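Local coordinates for protein proteasome accessory factor B/C (PafBC) (PDB 6SJ9) that probably regulates transcription in the bacterial DNA damage response, combining winged helix-turn-helix modules with WYL domains, at residues V588-L599 / H635-P644. Residues are numbered along the deposited sequence; the frame is centred on the assembly and turned at random.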
loop_
_atom_site.group_PDB
_atom_site.type_symbol
_atom_site.label_atom_id
_atom_site.label_comp_id
_atom_site.label_asym_id
_atom_site.label_seq_id
_atom_site.Cartn_x
_atom_site.Cartn_y
_atom_site.Cartn_z
ATOM N N VAL A 588 15.955 2.766 14.871
ATOM C CA VAL A 588 15.202 3.439 15.924
ATOM C C VAL A 588 14.664 2.375 16.867
ATOM O O VAL A 588 14.298 1.282 16.431
ATOM C CB VAL A 588 14.050 4.291 15.359
ATOM C CG1 VAL A 588 13.256 4.906 16.467
ATOM C CG2 VAL A 588 14.580 5.357 14.407
ATOM N N CYS A 589 14.696 2.651 18.159
ATOM C CA CYS A 589 14.110 1.783 19.168
ATOM C C CYS A 589 12.833 2.443 19.670
ATOM O O CYS A 589 12.867 3.603 20.085
ATOM C CB CYS A 589 15.100 1.547 20.309
ATOM S SG CYS A 589 14.461 0.423 21.518
ATOM N N LEU A 590 11.707 1.730 19.568
ATOM C CA LEU A 590 10.370 2.214 19.898
ATOM C C LEU A 590 9.856 1.478 21.117
ATOM O O LEU A 590 10.215 0.321 21.336
ATOM C CB LEU A 590 9.355 1.957 18.749
ATOM C CG LEU A 590 9.623 2.509 17.369
ATOM C CD1 LEU A 590 8.553 2.058 16.349
ATOM C CD2 LEU A 590 9.766 4.008 17.399
ATOM N N GLU A 591 8.977 2.129 21.879
ATOM C CA GLU A 591 8.054 1.427 22.761
ATOM C C GLU A 591 6.648 1.529 22.168
ATOM O O GLU A 591 6.215 2.608 21.764
ATOM C CB GLU A 591 8.042 1.977 24.181
ATOM C CG GLU A 591 7.039 1.228 25.068
ATOM C CD GLU A 591 7.056 1.682 26.518
ATOM O OE1 GLU A 591 7.867 2.566 26.854
ATOM O OE2 GLU A 591 6.245 1.175 27.316
ATOM N N LEU A 592 5.960 0.399 22.111
ATOM C CA LEU A 592 4.608 0.268 21.604
ATOM C C LEU A 592 3.681 -0.146 22.731
ATOM O O LEU A 592 4.034 -1.001 23.546
ATOM C CB LEU A 592 4.554 -0.789 20.478
ATOM C CG LEU A 592 5.502 -0.569 19.282
ATOM C CD1 LEU A 592 5.456 -1.711 18.310
ATOM C CD2 LEU A 592 5.208 0.739 18.549
ATOM N N THR A 593 2.488 0.438 22.766
ATOM C CA THR A 593 1.419 -0.079 23.613
ATOM C C THR A 593 0.808 -1.343 23.005
ATOM O O THR A 593 1.017 -1.657 21.833
ATOM C CB THR A 593 0.326 0.963 23.773
ATOM O OG1 THR A 593 -0.271 1.196 22.487
ATOM C CG2 THR A 593 0.894 2.295 24.345
ATOM N N ARG A 594 0.041 -2.077 23.824
ATOM C CA ARG A 594 -0.653 -3.259 23.325
ATOM C C ARG A 594 -1.576 -2.901 22.176
ATOM O O ARG A 594 -1.560 -3.551 21.122
ATOM C CB ARG A 594 -1.466 -3.924 24.439
ATOM C CG ARG A 594 -2.074 -5.226 23.951
ATOM C CD ARG A 594 -2.973 -5.979 24.942
ATOM N NE ARG A 594 -3.052 -7.363 24.452
ATOM C CZ ARG A 594 -3.889 -7.809 23.504
ATOM N NH1 ARG A 594 -4.784 -6.994 22.939
ATOM N NH2 ARG A 594 -3.828 -9.087 23.111
ATOM N N GLN A 595 -2.266 -1.771 22.301
ATOM C CA GLN A 595 -3.194 -1.368 21.265
ATOM C C GLN A 595 -2.500 -1.216 19.933
ATOM O O GLN A 595 -3.063 -1.616 18.905
ATOM C CB GLN A 595 -3.859 -0.051 21.636
ATOM C CG GLN A 595 -5.179 0.217 20.929
ATOM C CD GLN A 595 -5.926 1.368 21.571
ATOM O OE1 GLN A 595 -5.478 1.913 22.589
ATOM N NE2 GLN A 595 -7.059 1.760 20.978
ATOM N N GLY A 596 -1.266 -0.678 19.936
ATOM C CA GLY A 596 -0.432 -0.490 18.747
ATOM C C GLY A 596 0.646 -1.552 18.458
ATOM O O GLY A 596 1.594 -1.308 17.699
ATOM N N ALA A 597 0.529 -2.735 19.056
ATOM C CA ALA A 597 1.592 -3.718 18.907
ATOM C C ALA A 597 1.777 -4.126 17.447
ATOM O O ALA A 597 2.876 -4.522 17.049
ATOM C CB ALA A 597 1.293 -4.935 19.796
ATOM N N GLY A 598 0.712 -4.045 16.644
ATOM C CA GLY A 598 0.787 -4.372 15.220
ATOM C C GLY A 598 1.764 -3.539 14.400
ATOM O O GLY A 598 2.212 -3.987 13.328
ATOM N N LEU A 599 2.143 -2.354 14.880
ATOM C CA LEU A 599 3.110 -1.561 14.120
ATOM C C LEU A 599 4.469 -2.251 13.986
ATOM O O LEU A 599 5.174 -2.030 12.993
ATOM C CB LEU A 599 3.237 -0.191 14.759
ATOM C CG LEU A 599 1.904 0.562 14.755
ATOM C CD1 LEU A 599 2.061 1.804 15.521
ATOM C CD2 LEU A 599 1.502 0.911 13.285
ATOM N N HIS A 635 0.082 8.199 15.427
ATOM C CA HIS A 635 -0.416 7.092 16.230
ATOM C C HIS A 635 -0.739 7.478 17.665
ATOM O O HIS A 635 -1.113 6.608 18.455
ATOM C CB HIS A 635 0.592 5.948 16.155
ATOM C CG HIS A 635 0.561 5.295 14.823
ATOM N ND1 HIS A 635 1.547 5.488 13.879
ATOM C CD2 HIS A 635 -0.402 4.556 14.224
ATOM C CE1 HIS A 635 1.213 4.848 12.769
ATOM N NE2 HIS A 635 0.035 4.274 12.951
ATOM N N GLY A 636 -0.610 8.753 18.011
ATOM C CA GLY A 636 -1.334 9.321 19.142
ATOM C C GLY A 636 -1.252 8.575 20.460
ATOM O O GLY A 636 -2.280 8.334 21.091
ATOM N N GLY A 637 -0.042 8.253 20.912
ATOM C CA GLY A 637 0.147 7.591 22.187
ATOM C C GLY A 637 0.454 6.104 22.124
ATOM O O GLY A 637 0.883 5.542 23.126
ATOM N N SER A 638 0.279 5.448 20.994
ATOM C CA SER A 638 0.627 4.035 20.984
ATOM C C SER A 638 2.102 3.812 20.674
ATOM O O SER A 638 2.597 2.679 20.802
ATOM C CB SER A 638 -0.250 3.299 19.982
ATOM O OG SER A 638 0.167 3.687 18.707
ATOM N N VAL A 639 2.834 4.880 20.363
ATOM C CA VAL A 639 4.243 4.817 20.007
ATOM C C VAL A 639 5.013 5.898 20.737
ATOM O O VAL A 639 4.526 7.019 20.901
ATOM C CB VAL A 639 4.470 5.017 18.501
ATOM C CG1 VAL A 639 5.893 4.684 18.180
ATOM C CG2 VAL A 639 3.542 4.140 17.709
ATOM N N ARG A 640 6.238 5.570 21.130
ATOM C CA ARG A 640 7.201 6.560 21.569
ATOM C C ARG A 640 8.573 6.142 21.069
ATOM O O ARG A 640 8.824 4.956 20.806
ATOM C CB ARG A 640 7.163 6.703 23.108
ATOM C CG ARG A 640 7.542 5.410 23.859
ATOM C CD ARG A 640 7.516 5.565 25.447
ATOM N NE ARG A 640 8.383 6.610 25.973
ATOM C CZ ARG A 640 8.782 6.691 27.253
ATOM N NH1 ARG A 640 8.415 5.774 28.151
ATOM N NH2 ARG A 640 9.538 7.708 27.639
ATOM N N ILE A 641 9.452 7.124 20.913
ATOM C CA ILE A 641 10.833 6.880 20.512
ATOM C C ILE A 641 11.700 6.830 21.775
ATOM O O ILE A 641 11.667 7.757 22.590
ATOM C CB ILE A 641 11.338 7.948 19.531
ATOM C CG1 ILE A 641 10.490 7.957 18.271
ATOM C CG2 ILE A 641 12.756 7.642 19.121
ATOM C CD1 ILE A 641 10.690 9.163 17.461
ATOM N N LEU A 642 12.412 5.714 21.973
ATOM C CA LEU A 642 13.360 5.569 23.080
ATOM C C LEU A 642 14.780 5.989 22.699
ATOM O O LEU A 642 15.421 6.744 23.426
ATOM C CB LEU A 642 13.369 4.105 23.550
ATOM C CG LEU A 642 11.983 3.579 23.941
ATOM C CD1 LEU A 642 12.040 2.174 24.435
ATOM C CD2 LEU A 642 11.400 4.461 25.015
ATOM N N GLU A 643 15.255 5.563 21.530
ATOM C CA GLU A 643 16.599 5.816 21.026
ATOM C C GLU A 643 16.549 5.897 19.517
ATOM O O GLU A 643 15.806 5.139 18.883
ATOM C CB GLU A 643 17.585 4.708 21.421
ATOM C CG GLU A 643 17.939 4.653 22.869
ATOM C CD GLU A 643 19.020 3.620 23.141
ATOM O OE1 GLU A 643 19.429 2.920 22.177
ATOM O OE2 GLU A 643 19.505 3.566 24.300
ATOM N N PRO A 644 17.387 6.724 18.908
ATOM C CA PRO A 644 18.374 7.557 19.588
ATOM C C PRO A 644 17.765 8.836 20.149
ATOM O O PRO A 644 16.696 9.257 19.712
ATOM C CB PRO A 644 19.385 7.844 18.486
ATOM C CG PRO A 644 18.568 7.792 17.219
ATOM C CD PRO A 644 17.608 6.678 17.454
#
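Cys589 and Glu643 open an antiparallel pairing of strands 588-592 and 639-643 that runs on through Glu591 and Arg640, whose backbones exchange two hydrogen bonds, to a bond from Thr593 N to Ser638 O. The O of Cys589 takes Leu642 N at 2.9 Å and, weakly, Glu643 N at 3.4 Å; these two residues facing Cys589 form a classic beta bulge.

On the sheet face of Cys589 and Glu643, Glu591 and Arg640 run side by side. The extended glutamate, CG anti to the backbone N (chi1 179°), carries OE1 to 3.5 Å from Arg640 NH1 in a salt bridge, their end planes 29° apart. Leu642 CD2 lies over one guanidinium face, toward its rim, and NH1 also bonds to Pro325 O.

Apolar contacts fill the other face. Val639 sets CG1 against Leu590 CD2 and CG2 3.9 Å from Leu592 CD2, while Leu599 CD1 presses to 3.5 Å from Val639 CG2. That same methyl sits over the centre of the His635 ring, a CH-pi contact 9° off the normal, and ND1 of the ring is bonded to Phe631 O. Without the ring, as with an alanine in place of His635, Leu599 CD1 would probably lose its aromatic floor and Phe631 O this donor.

Helices 627-634 and 645-659 pack on the Val588 and Ile641 side, and the 2-3-1-4 antiparallel sheet matches the ferredoxin-like fold of a WCX domain, with 639-643 as an outermost strand.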